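Local coordinates for protein UDP-N-acetylglucosamine 4,6-dehydratase (Vibrio fischeri, PDB 3PVZ) that binds NAD in a Rossmann-type fold and probably acts as a lyase, dehydrating the sugar of UDP-N-acetylglucosamine, at residues K53-K57 against R58-K62; R136-D139 against V140-N144; K147-Q150 against Q151-A155; S120-H124 against V125-K129. All coordinates share one frame; numbering follows the deposited sequence.

In the fold
Along the chain the order is contact 1, contact 4, contact 2, contact 3. Contact 1 closes the helix 46-56 and leads into strand 62-66, while contact 4 lies in the loop that leaves strand 115-118 and carries the chain to helix 131-154. Contacts 2 and 3 are successive parts of that helix, their centres about 16 Å apart. Contacts 2 and 4 are the closest pair, with centres about 10 Å apart and direct touching; both also meet the second subunit. Contact 1 stands apart, its centre about 30 Å from that of contact 4. All four belong to the helices and loops that connect the parallel strands of the Rossmann-type core, and contacts 2 and 4 border its NAD pocket.

Contact 1: residues K53-K57 against R58-K62; sequences KEIFK and RNPQK
Phe56 to Asn59 form a type I beta turn in which Asn59 N donates to Phe56 O at 3.1 Å, and one residue back Arg58 N donates to Ile55 O at 2.9 Å, so the chain leaves helix 46-56 through a tight bend. Asn59, the last residue of the turn, has a positive phi (59°), in the left-handed region, and turns the chain toward strand 62-66.

The side chain of Arg58 runs back over this last turn beside that of Glu54, both pointing the same way. Extended from CG to NE, it delivers NH1 to two oxygens of one residue. Glu54 OE1 lies in the guanidinium plane, 2.9 Å from Arg58 NH1 on an almost straight N-H line (177°), although the donor approaches from above the carboxylate plane; Glu54 O takes a second bond from Arg58 NH1 at 3.0 Å. A backbone carbonyl near the helix end is thereby satisfied together with the carboxylate. The other oxygen, Glu54 OE2, receives Lys57 NZ at 2.8 Å, completing a salt-bridge network that probably keeps the buried Glu54 ionised. Arg58 NE is bound in turn by Glu26 on helix 19-34. Apart from these charges, Ile55 CG2 packs at 3.8 Å on Pro60 CB, the two side chains crossing at about a right angle.

Helix 46-56 joins the neighbouring parallel strands 37-41 and 62-66, and this charged turn is the exit of a beta-alpha-beta crossover, consistent with the dinucleotide-binding unit of Rossmann folds.

Contact 2: residues R136-D139 against V140-N144; sequences RMID and VNVFN
Ile138 O receives two backbone donors, Val142 N at 2.8 Å and Phe143 N at 3.3 Å, where helix 131-154 widens into a pi-type turn. Val140 N and Asn141 N still bond four residues back, to Arg136 O and Met137 O, whereas Asn144 N reaches five back to Asp139 O at 2.8 Å, nearly along the C=O axis.

On one flank the Ile138 and Phe143 side chains lie side by side, with Ile138 CG2 3.6 Å from Phe143 CE2. Asp139 comes obliquely to the same ring, its OD1 3.7 Å from Phe143 CD2 with the carboxylate turned 60° from the ring plane; this OD1 is held by Lys365 in a salt bridge. On another flank the CG of Met137, a selenomethionine, packs at 3.6 Å against Asn141 ND2. The Asn141 amide is fixed at both ends, OD1 by Leu122 N and ND2 by Ser178 OG. Arg136, extended from CG to NE, runs beside Val140 CG2 and sends NH1 to carbonyls of Ala95 and Ile68 of the second subunit.

Val140 and Asn144 touch NAD, while helix 174-189 covers the Met137 and Val142 side, and helices 351-367 and 372-382 pack on Ile138.

Contact 3: residues K147-Q150 against Q151-A155; sequences KTIQ and QSIDA
Gln150 and Asp154 cross at a slant one turn apart, their amide and carboxylate planes 47° to each other. Gln150 starts with CG anti to the backbone N (chi1 -177°) and bends at chi2, which swings its amide forward along the helix. NE2 then donates to Asp154 OD1 at 3.1 Å, with the acceptor in the amide plane and the donor on the syn side of the oxygen, somewhat out of the carboxylate plane.

On the other flank Gln151 stretches past Lys147, its NE2 lying 3.9 Å from Lys147 CG; the polar ends converge, since Lys147 NZ and Gln151 NE2 both bind Asp104 OD1, and Lys147 NZ also donates to Ile98 O. Ser152 turns its OG back on the chain and donates to Thr148 O at 2.7 Å, while Ser152 N reaches the same oxygen at 3.0 Å from the opposite face of its plane. Two bonds thus grip one carbonyl. An apolar contact is added by Ile149 CG2, 4.0 Å from Ile153 CD1.

This is the last part of helix 131-154. Its isoleucines rest against helix 174-189, Ile149 and Ser152 also touch Tyr160 of strand 159-163, and helix 101-109 flanks Gln151.

Contact 4: residues S120-H124 against V125-K129; sequences SALKH and VRSEK. With NAD (nicotinamide-adenine-dinucleotide), chain E.
His124 O accepts the backbone N-H of Ser127 at 2.7 Å, a bond that opens the short 3-10 segment 125-128; Lys129 N continues the pattern by donating to Arg126 O.

Among side-chain hydrogen bonds, Arg126 comes to the edge of the imidazole. The pairing rests on one of two modelled conformers and is less certain for that reason. In this conformer the chain bends at chi2 and chi3 to fold back on His124, two residues earlier, and NE donates to His124 ND1 at 3.1 Å, while NH2 adds a weak bond to the same nitrogen. The histidine nitrogen lies in the guanidinium plane, although the ring and guanidinium planes are 74° apart. At the far end of the ring, His124 NE2 is bound by Asn71 of the second subunit, and Ser127 OG by Glu70 of that subunit, so this turn forms part of the dimer interface.

The preceding residues leave strand 115-118 of the Rossmann-type sheet, and at this strand end they line the cofactor pocket. Lys123 is extended beyond CG along the diphosphate, placing NZ 2.9 Å from NAD O1N in a hydrogen bond; Asp207 O is a second partner of NZ, and its positive charge probably offsets the negative charge of the phosphates.

Van der Waals contacts complete the fit. Ala121 CB packs on the nicotinamide-side ribose at 3.4 Å from NAD O3D, and Ser120 CA lies 3.3 Å from NAD O4B of the adenosine ribose. Leu122 CD2 reaches Ser127 OG at 4.0 Å.

Contact 1: residues K53-K57 against R58-K62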
loop_
_atom_site.group_PDB
_atom_site.type_symbol
_atom_site.label_atom_id
_atom_site.label_comp_id
_atom_site.label_asym_id
_atom_site.label_seq_id
_atom_site.Cartn_x
_atom_site.Cartn_y
_atom_site.Cartn_z
ATOM N N LYS A 53 -6.513 17.098 -0.383
ATOM C CA LYS A 53 -6.391 18.313 0.429
ATOM C C LYS A 53 -6.713 19.541 -0.430
ATOM O O LYS A 53 -7.504 20.360 -0.015
ATOM C CB LYS A 53 -5.026 18.414 1.015
ATOM C CG LYS A 53 -4.788 17.281 1.990
ATOM C CD LYS A 53 -3.698 17.568 2.948
ATOM C CE LYS A 53 -2.365 17.492 2.290
ATOM N NZ LYS A 53 -1.284 17.726 3.322
ATOM N N GLU A 54 -6.176 19.636 -1.636
ATOM C CA GLU A 54 -6.557 20.755 -2.472
ATOM C C GLU A 54 -8.050 20.890 -2.659
ATOM O O GLU A 54 -8.555 21.989 -2.738
ATOM C CB GLU A 54 -5.862 20.740 -3.843
ATOM C CG GLU A 54 -4.398 20.965 -3.770
ATOM C CD GLU A 54 -4.046 22.309 -3.176
ATOM O OE1 GLU A 54 -4.460 23.318 -3.770
ATOM O OE2 GLU A 54 -3.315 22.364 -2.172
ATOM N N ILE A 55 -8.760 19.793 -2.712
ATOM C CA ILE A 55 -10.204 19.823 -2.872
ATOM C C ILE A 55 -10.841 20.204 -1.525
ATOM O O ILE A 55 -11.649 21.134 -1.426
ATOM C CB ILE A 55 -10.756 18.438 -3.398
ATOM C CG1 ILE A 55 -10.147 18.111 -4.750
ATOM C CG2 ILE A 55 -12.306 18.426 -3.390
ATOM C CD1 ILE A 55 -10.607 16.709 -5.392
ATOM N N PHE A 56 -10.447 19.493 -0.479
ATOM C CA PHE A 56 -11.053 19.678 0.821
ATOM C C PHE A 56 -11.032 21.146 1.313
ATOM O O PHE A 56 -12.009 21.625 1.874
ATOM C CB PHE A 56 -10.351 18.783 1.844
ATOM C CG PHE A 56 -11.075 18.702 3.149
ATOM C CD1 PHE A 56 -10.896 19.668 4.095
ATOM C CD2 PHE A 56 -11.969 17.684 3.406
ATOM C CE1 PHE A 56 -11.582 19.620 5.289
ATOM C CE2 PHE A 56 -12.653 17.616 4.635
ATOM C CZ PHE A 56 -12.436 18.609 5.571
ATOM N N LYS A 57 -9.920 21.838 1.128
ATOM C CA LYS A 57 -9.748 23.195 1.651
ATOM C C LYS A 57 -10.624 24.196 0.894
ATOM O O LYS A 57 -10.796 25.332 1.346
ATOM C CB LYS A 57 -8.260 23.607 1.568
ATOM C CG LYS A 57 -7.680 23.780 0.180
ATOM C CD LYS A 57 -6.289 24.477 0.160
ATOM C CE LYS A 57 -5.136 23.501 0.295
ATOM N NZ LYS A 57 -3.756 24.130 -0.029
ATOM N N ARG A 58 -11.145 23.789 -0.269
ATOM C CA ARG A 58 -12.055 24.636 -1.054
ATOM C C ARG A 58 -13.535 24.241 -0.877
ATOM O O ARG A 58 -14.403 24.580 -1.718
ATOM C CB ARG A 58 -11.659 24.556 -2.513
ATOM C CG ARG A 58 -10.304 25.301 -2.748
ATOM C CD ARG A 58 -9.885 25.257 -4.149
ATOM N NE ARG A 58 -8.676 26.041 -4.356
ATOM C CZ ARG A 58 -7.413 25.571 -4.250
ATOM N NH1 ARG A 58 -7.147 24.295 -3.932
ATOM N NH2 ARG A 58 -6.390 26.392 -4.450
ATOM N N ASN A 59 -13.782 23.482 0.197
ATOM C CA ASN A 59 -15.106 23.229 0.758
ATOM C C ASN A 59 -16.094 22.563 -0.208
ATOM O O ASN A 59 -17.085 23.158 -0.554
ATOM C CB ASN A 59 -15.673 24.538 1.283
ATOM C CG ASN A 59 -16.995 24.367 1.961
ATOM O OD1 ASN A 59 -17.215 23.383 2.677
ATOM N ND2 ASN A 59 -17.936 25.272 1.662
ATOM N N PRO A 60 -15.801 21.339 -0.641
ATOM C CA PRO A 60 -16.534 20.623 -1.664
ATOM C C PRO A 60 -17.896 20.080 -1.181
ATOM O O PRO A 60 -18.043 19.756 0.010
ATOM C CB PRO A 60 -15.669 19.424 -1.926
ATOM C CG PRO A 60 -15.012 19.132 -0.616
ATOM C CD PRO A 60 -14.744 20.503 -0.029
ATOM N N GLN A 61 -18.829 19.865 -2.121
ATOM C CA GLN A 61 -20.172 19.406 -1.755
ATOM C C GLN A 61 -20.061 17.973 -1.278
ATOM O O GLN A 61 -20.706 17.537 -0.325
ATOM C CB GLN A 61 -21.086 19.504 -2.955
ATOM C CG GLN A 61 -22.369 20.260 -2.895
ATOM C CD GLN A 61 -23.062 20.131 -4.277
ATOM O OE1 GLN A 61 -22.976 19.109 -4.818
ATOM N NE2 GLN A 61 -23.667 21.164 -4.822
ATOM N N LYS A 62 -19.196 17.234 -1.944
ATOM C CA LYS A 62 -19.047 15.789 -1.782
ATOM C C LYS A 62 -17.601 15.449 -2.153
ATOM O O LYS A 62 -17.112 15.885 -3.200
ATOM C CB LYS A 62 -20.035 15.019 -2.668
ATOM C CG LYS A 62 -20.038 13.521 -2.385
ATOM C CD LYS A 62 -21.024 12.786 -3.223
ATOM C CE LYS A 62 -21.076 11.279 -2.879
ATOM N NZ LYS A 62 -21.928 10.602 -3.914
HETATM O O HOH W 1 -3.652 25.595 -3.413
#

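Contact 2: residues R136-D139 against V140-N144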
loop_
_atom_site.group_PDB
_atom_site.type_symbol
_atom_site.label_atom_id
_atom_site.label_comp_id
_atom_site.label_asym_id
_atom_site.label_seq_id
_atom_site.Cartn_x
_atom_site.Cartn_y
_atom_site.Cartn_z
ATOM N N ARG A 136 -0.526 -7.940 -11.765
ATOM C CA ARG A 136 -1.242 -7.033 -10.894
ATOM C C ARG A 136 -1.124 -5.578 -11.371
ATOM O O ARG A 136 -2.042 -4.812 -11.250
ATOM C CB ARG A 136 -0.783 -7.164 -9.428
ATOM C CG ARG A 136 -1.522 -6.193 -8.549
ATOM C CD ARG A 136 -1.195 -6.289 -7.082
ATOM N NE ARG A 136 -1.884 -5.207 -6.392
ATOM C CZ ARG A 136 -1.370 -4.462 -5.414
ATOM N NH1 ARG A 136 -0.138 -4.638 -4.977
ATOM N NH2 ARG A 136 -2.064 -3.476 -4.911
HETATM N N MSE A 137 0.037 -5.215 -11.874
HETATM C CA MSE A 137 0.319 -3.866 -12.342
HETATM C C MSE A 137 -0.538 -3.589 -13.552
HETATM O O MSE A 137 -1.001 -2.499 -13.750
HETATM C CB MSE A 137 1.849 -3.747 -12.679
HETATM C CG MSE A 137 2.210 -2.787 -13.797
HETATM SE SE MSE A 137 4.128 -2.686 -14.212
HETATM C CE MSE A 137 4.350 -1.409 -12.692
ATOM N N ILE A 138 -0.734 -4.598 -14.379
ATOM C CA ILE A 138 -1.608 -4.462 -15.541
ATOM C C ILE A 138 -3.061 -4.275 -15.077
ATOM O O ILE A 138 -3.788 -3.471 -15.662
ATOM C CB ILE A 138 -1.527 -5.685 -16.472
ATOM C CG1 ILE A 138 -0.200 -5.705 -17.226
ATOM C CG2 ILE A 138 -2.675 -5.675 -17.464
ATOM C CD1 ILE A 138 0.083 -7.060 -17.802
ATOM N N ASP A 139 -3.458 -4.989 -14.026
ATOM C CA ASP A 139 -4.840 -4.934 -13.524
ATOM C C ASP A 139 -5.117 -3.593 -12.897
ATOM O O ASP A 139 -6.167 -2.958 -13.187
ATOM C CB ASP A 139 -5.135 -6.041 -12.489
ATOM C CG ASP A 139 -5.479 -7.371 -13.128
ATOM O OD1 ASP A 139 -5.883 -7.367 -14.312
ATOM O OD2 ASP A 139 -5.346 -8.434 -12.445
ATOM N N VAL A 140 -4.170 -3.149 -12.060
ATOM C CA VAL A 140 -4.282 -1.849 -11.388
ATOM C C VAL A 140 -4.098 -0.689 -12.371
ATOM O O VAL A 140 -4.856 0.279 -12.313
ATOM C CB VAL A 140 -3.295 -1.693 -10.240
ATOM C CG1 VAL A 140 -3.344 -0.239 -9.708
ATOM C CG2 VAL A 140 -3.578 -2.693 -9.123
ATOM N N ASN A 141 -3.119 -0.761 -13.284
ATOM C CA ASN A 141 -2.849 0.418 -14.065
ATOM C C ASN A 141 -3.747 0.438 -15.314
ATOM O O ASN A 141 -4.140 1.509 -15.712
ATOM C CB ASN A 141 -1.376 0.569 -14.498
ATOM C CG ASN A 141 -0.386 0.744 -13.347
ATOM O OD1 ASN A 141 -0.727 1.004 -12.176
ATOM N ND2 ASN A 141 0.898 0.592 -13.704
ATOM N N VAL A 142 -4.066 -0.701 -15.925
ATOM C CA VAL A 142 -4.901 -0.696 -17.162
ATOM C C VAL A 142 -6.400 -0.958 -16.874
ATOM O O VAL A 142 -7.243 -0.056 -17.025
ATOM C CB VAL A 142 -4.365 -1.691 -18.208
ATOM C CG1 VAL A 142 -5.136 -1.598 -19.537
ATOM C CG2 VAL A 142 -2.844 -1.456 -18.438
ATOM N N PHE A 143 -6.710 -2.159 -16.391
ATOM C CA PHE A 143 -8.088 -2.608 -16.275
ATOM C C PHE A 143 -8.943 -1.915 -15.233
ATOM O O PHE A 143 -10.101 -1.642 -15.494
ATOM C CB PHE A 143 -8.144 -4.129 -16.165
ATOM C CG PHE A 143 -7.686 -4.821 -17.431
ATOM C CD1 PHE A 143 -8.397 -4.651 -18.623
ATOM C CD2 PHE A 143 -6.524 -5.551 -17.455
ATOM C CE1 PHE A 143 -7.945 -5.226 -19.775
ATOM C CE2 PHE A 143 -6.087 -6.154 -18.612
ATOM C CZ PHE A 143 -6.779 -5.988 -19.760
ATOM N N ASN A 144 -8.383 -1.574 -14.083
ATOM C CA ASN A 144 -9.103 -0.813 -13.076
ATOM C C ASN A 144 -9.416 0.569 -13.609
ATOM O O ASN A 144 -10.462 1.179 -13.285
ATOM C CB ASN A 144 -8.274 -0.646 -11.802
ATOM C CG ASN A 144 -8.221 -1.918 -10.952
ATOM O OD1 ASN A 144 -8.773 -2.964 -11.307
ATOM N ND2 ASN A 144 -7.520 -1.836 -9.820
#

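Contact 3: residues K147-Q150 against Q151-A155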
loop_
_atom_site.group_PDB
_atom_site.type_symbol
_atom_site.label_atom_id
_atom_site.label_comp_id
_atom_site.label_asym_id
_atom_site.label_seq_id
_atom_site.Cartn_x
_atom_site.Cartn_y
_atom_site.Cartn_z
ATOM N N LYS A 147 -12.285 0.213 -16.246
ATOM C CA LYS A 147 -13.546 -0.035 -15.546
ATOM C C LYS A 147 -14.092 1.198 -14.806
ATOM O O LYS A 147 -15.271 1.484 -14.881
ATOM C CB LYS A 147 -13.420 -1.223 -14.563
ATOM C CG LYS A 147 -14.747 -1.510 -13.779
ATOM C CD LYS A 147 -14.556 -2.521 -12.686
ATOM C CE LYS A 147 -13.822 -1.923 -11.470
ATOM N NZ LYS A 147 -13.755 -3.017 -10.399
ATOM N N THR A 148 -13.262 1.903 -14.054
ATOM C CA THR A 148 -13.741 3.050 -13.257
ATOM C C THR A 148 -14.136 4.204 -14.224
ATOM O O THR A 148 -15.017 4.987 -13.960
ATOM C CB THR A 148 -12.698 3.525 -12.287
ATOM O OG1 THR A 148 -11.475 3.772 -12.997
ATOM C CG2 THR A 148 -12.431 2.478 -11.075
ATOM N N ILE A 149 -13.474 4.317 -15.347
ATOM C CA ILE A 149 -13.975 5.240 -16.382
ATOM C C ILE A 149 -15.396 4.835 -16.871
ATOM O O ILE A 149 -16.301 5.690 -16.952
ATOM C CB ILE A 149 -13.031 5.374 -17.600
ATOM C CG1 ILE A 149 -11.663 5.911 -17.149
ATOM C CG2 ILE A 149 -13.617 6.383 -18.616
ATOM C CD1 ILE A 149 -10.590 5.782 -18.206
ATOM N N GLN A 150 -15.601 3.556 -17.161
ATOM C CA GLN A 150 -16.923 3.076 -17.617
ATOM C C GLN A 150 -17.990 3.320 -16.548
ATOM O O GLN A 150 -19.089 3.800 -16.843
ATOM C CB GLN A 150 -16.880 1.583 -18.040
ATOM C CG GLN A 150 -18.215 1.094 -18.584
ATOM C CD GLN A 150 -18.520 1.720 -19.958
ATOM O OE1 GLN A 150 -17.683 1.688 -20.809
ATOM N NE2 GLN A 150 -19.688 2.323 -20.133
ATOM N N GLN A 151 -17.626 3.109 -15.260
ATOM C CA GLN A 151 -18.549 3.347 -14.191
ATOM C C GLN A 151 -18.839 4.848 -14.071
ATOM O O GLN A 151 -19.926 5.254 -13.657
ATOM C CB GLN A 151 -17.982 2.793 -12.887
ATOM C CG GLN A 151 -17.787 1.319 -12.910
ATOM C CD GLN A 151 -17.090 0.834 -11.677
ATOM O OE1 GLN A 151 -16.229 1.518 -11.122
ATOM N NE2 GLN A 151 -17.434 -0.349 -11.252
ATOM N N SER A 152 -17.866 5.676 -14.390
ATOM C CA SER A 152 -18.076 7.110 -14.386
ATOM C C SER A 152 -19.016 7.567 -15.547
ATOM O O SER A 152 -19.895 8.427 -15.325
ATOM C CB SER A 152 -16.728 7.820 -14.478
ATOM O OG SER A 152 -15.899 7.514 -13.359
ATOM N N ILE A 153 -18.839 7.022 -16.752
ATOM C CA ILE A 153 -19.769 7.278 -17.882
ATOM C C ILE A 153 -21.182 6.858 -17.498
ATOM O O ILE A 153 -22.109 7.602 -17.676
ATOM C CB ILE A 153 -19.388 6.495 -19.124
ATOM C CG1 ILE A 153 -18.018 6.977 -19.653
ATOM C CG2 ILE A 153 -20.460 6.634 -20.238
ATOM C CD1 ILE A 153 -17.194 5.868 -20.228
ATOM N N ASP A 154 -21.322 5.678 -16.906
ATOM C CA ASP A 154 -22.635 5.137 -16.525
ATOM C C ASP A 154 -23.373 6.018 -15.519
ATOM O O ASP A 154 -24.598 6.079 -15.519
ATOM C CB ASP A 154 -22.499 3.695 -15.989
ATOM C CG ASP A 154 -22.035 2.696 -17.077
ATOM O OD1 ASP A 154 -22.027 3.033 -18.289
ATOM O OD2 ASP A 154 -21.650 1.566 -16.710
ATOM N N ALA A 155 -22.633 6.714 -14.667
ATOM C CA ALA A 155 -23.270 7.553 -13.663
ATOM C C ALA A 155 -23.409 8.991 -14.142
ATOM O O ALA A 155 -23.848 9.841 -13.391
ATOM C CB ALA A 155 -22.460 7.501 -12.333
#

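Contact 4: residues S120-H124 against V125-K129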
loop_
_atom_site.group_PDB
_atom_site.type_symbol
_atom_site.label_atom_id
_atom_site.label_comp_id
_atom_site.label_asym_id
_atom_site.label_seq_id
_atom_site.Cartn_x
_atom_site.Cartn_y
_atom_site.Cartn_z
ATOM N N SER A 120 -4.432 6.130 -8.375
ATOM C CA SER A 120 -4.031 4.807 -7.904
ATOM C C SER A 120 -3.139 4.186 -8.975
ATOM O O SER A 120 -3.316 4.468 -10.150
ATOM C CB SER A 120 -5.253 3.947 -7.613
ATOM O OG SER A 120 -5.807 3.433 -8.826
ATOM N N ALA A 121 -2.221 3.333 -8.556
ATOM C CA ALA A 121 -1.219 2.688 -9.455
ATOM C C ALA A 121 -0.343 1.745 -8.699
ATOM O O ALA A 121 -0.251 1.827 -7.474
ATOM C CB ALA A 121 -0.293 3.701 -10.123
ATOM N N LEU A 122 0.297 0.867 -9.469
ATOM C CA LEU A 122 1.573 0.283 -9.108
ATOM C C LEU A 122 2.601 1.012 -9.938
ATOM O O LEU A 122 2.430 1.103 -11.163
ATOM C CB LEU A 122 1.650 -1.219 -9.435
ATOM C CG LEU A 122 1.423 -2.112 -8.233
ATOM C CD1 LEU A 122 -0.091 -2.130 -7.941
ATOM C CD2 LEU A 122 1.967 -3.502 -8.505
ATOM N N LYS A 123 3.627 1.559 -9.272
ATOM C CA LYS A 123 4.538 2.492 -9.924
ATOM C C LYS A 123 6.013 2.096 -9.894
ATOM O O LYS A 123 6.778 2.711 -10.621
ATOM C CB LYS A 123 4.391 3.917 -9.345
ATOM C CG LYS A 123 4.842 4.046 -7.869
ATOM C CD LYS A 123 5.080 5.476 -7.440
ATOM C CE LYS A 123 5.430 5.545 -5.936
ATOM N NZ LYS A 123 5.562 6.994 -5.475
ATOM N N HIS A 124 6.412 1.103 -9.077
ATOM C CA HIS A 124 7.825 0.723 -8.951
ATOM C C HIS A 124 8.285 -0.137 -10.099
ATOM O O HIS A 124 7.705 -1.178 -10.394
ATOM C CB HIS A 124 8.101 0.051 -7.605
ATOM C CG HIS A 124 8.084 1.021 -6.478
ATOM N ND1 HIS A 124 9.187 1.765 -6.131
ATOM C CD2 HIS A 124 7.067 1.453 -5.688
ATOM C CE1 HIS A 124 8.856 2.604 -5.160
ATOM N NE2 HIS A 124 7.577 2.426 -4.866
ATOM N N VAL A 125 9.329 0.330 -10.769
ATOM C CA VAL A 125 9.883 -0.335 -11.958
ATOM C C VAL A 125 10.148 -1.836 -11.697
ATOM O O VAL A 125 9.890 -2.675 -12.549
ATOM C CB VAL A 125 11.164 0.426 -12.430
ATOM C CG1 VAL A 125 11.986 -0.414 -13.437
ATOM C CG2 VAL A 125 10.762 1.761 -13.006
ATOM N N ARG A 126 10.612 -2.133 -10.488
ATOM C CA ARG A 126 10.918 -3.486 -10.044
ATOM C C ARG A 126 9.680 -4.373 -9.926
ATOM O O ARG A 126 9.789 -5.576 -9.791
ATOM C CB ARG A 126 11.618 -3.412 -8.683
ATOM C CG ARG A 126 10.789 -2.705 -7.578
ATOM C CD ARG A 126 11.584 -1.571 -6.899
ATOM N NE ARG A 126 11.169 -0.238 -7.332
ATOM C CZ ARG A 126 11.650 0.391 -8.405
ATOM N NH1 ARG A 126 12.590 -0.180 -9.141
ATOM N NH2 ARG A 126 11.208 1.601 -8.740
ATOM N N SER A 127 8.490 -3.777 -9.985
ATOM C CA SER A 127 7.269 -4.567 -9.957
ATOM C C SER A 127 7.170 -5.423 -11.220
ATOM O O SER A 127 6.250 -6.214 -11.376
ATOM C CB SER A 127 6.031 -3.681 -9.740
ATOM O OG SER A 127 5.988 -3.212 -8.386
ATOM N N GLU A 128 8.147 -5.268 -12.101
ATOM C CA GLU A 128 8.369 -6.152 -13.232
ATOM C C GLU A 128 8.999 -7.500 -12.955
ATOM O O GLU A 128 9.036 -8.324 -13.862
ATOM C CB GLU A 128 9.381 -5.495 -14.161
ATOM C CG GLU A 128 8.804 -4.855 -15.317
ATOM C CD GLU A 128 9.897 -4.296 -16.189
ATOM O OE1 GLU A 128 10.743 -5.096 -16.650
ATOM O OE2 GLU A 128 9.884 -3.066 -16.404
ATOM N N LYS A 129 9.602 -7.669 -11.782
ATOM C CA LYS A 129 10.423 -8.858 -11.461
ATOM C C LYS A 129 9.825 -10.129 -11.978
ATOM O O LYS A 129 10.478 -10.923 -12.624
ATOM C CB LYS A 129 10.489 -9.070 -9.937
ATOM C CG LYS A 129 11.584 -8.302 -9.198
ATOM C CD LYS A 129 11.486 -8.452 -7.653
ATOM C CE LYS A 129 10.086 -8.570 -7.068
ATOM N NZ LYS A 129 9.506 -10.011 -7.045
HETATM P PA NAD E . 1.693 6.162 -4.459
HETATM O O1A NAD E . 2.320 4.812 -4.329
HETATM O O2A NAD E . 2.042 7.010 -3.274
HETATM O O5B NAD E . 0.116 6.094 -4.264
HETATM C C5B NAD E . -0.585 5.163 -5.118
HETATM C C4B NAD E . -1.866 4.878 -4.327
HETATM O O4B NAD E . -2.733 3.995 -5.008
HETATM C C3B NAD E . -1.514 4.221 -2.954
HETATM O O3B NAD E . -2.105 4.925 -1.881
HETATM C C2B NAD E . -2.086 2.793 -3.110
HETATM O O2B NAD E . -2.424 2.156 -1.884
HETATM C C1B NAD E . -3.272 3.130 -4.043
HETATM N N9A NAD E . -3.746 1.938 -4.732
HETATM C C8A NAD E . -3.024 1.092 -5.479
HETATM N N7A NAD E . -3.747 0.104 -5.896
HETATM C C5A NAD E . -5.028 0.349 -5.483
HETATM C C6A NAD E . -6.237 -0.328 -5.603
HETATM N N6A NAD E . -6.246 -1.470 -6.366
HETATM N N1A NAD E . -7.336 0.158 -5.035
HETATM C C2A NAD E . -7.292 1.275 -4.317
HETATM N N3A NAD E . -6.168 1.928 -4.158
HETATM C C4A NAD E . -5.042 1.506 -4.717
HETATM O O3 NAD E . 2.108 6.796 -5.879
HETATM P PN NAD E . 2.111 8.415 -6.056
HETATM O O1N NAD E . 3.514 8.956 -5.835
HETATM O O2N NAD E . 1.096 9.220 -5.353
HETATM O O5D NAD E . 1.984 8.483 -7.701
HETATM C C5D NAD E . 0.643 8.301 -8.128
HETATM C C4D NAD E . 0.598 8.326 -9.660
HETATM O O4D NAD E . 1.439 9.408 -10.171
HETATM C C3D NAD E . 1.206 7.024 -10.226
HETATM O O3D NAD E . 0.662 6.662 -11.515
HETATM C C2D NAD E . 2.677 7.420 -10.486
HETATM O O2D NAD E . 3.300 6.600 -11.486
HETATM C C1D NAD E . 2.513 8.855 -10.982
HETATM N N1N NAD E . 3.754 9.636 -10.868
HETATM C C2N NAD E . 4.284 9.816 -9.652
HETATM C C3N NAD E . 5.438 10.553 -9.485
HETATM C C7N NAD E . 6.051 10.739 -8.159
HETATM O O7N NAD E . 7.121 11.343 -8.131
HETATM N N7N NAD E . 5.512 10.254 -7.030
HETATM C C4N NAD E . 6.066 11.124 -10.619
HETATM C C5N NAD E . 5.477 10.928 -11.857
HETATM C C6N NAD E . 4.315 10.163 -11.960
#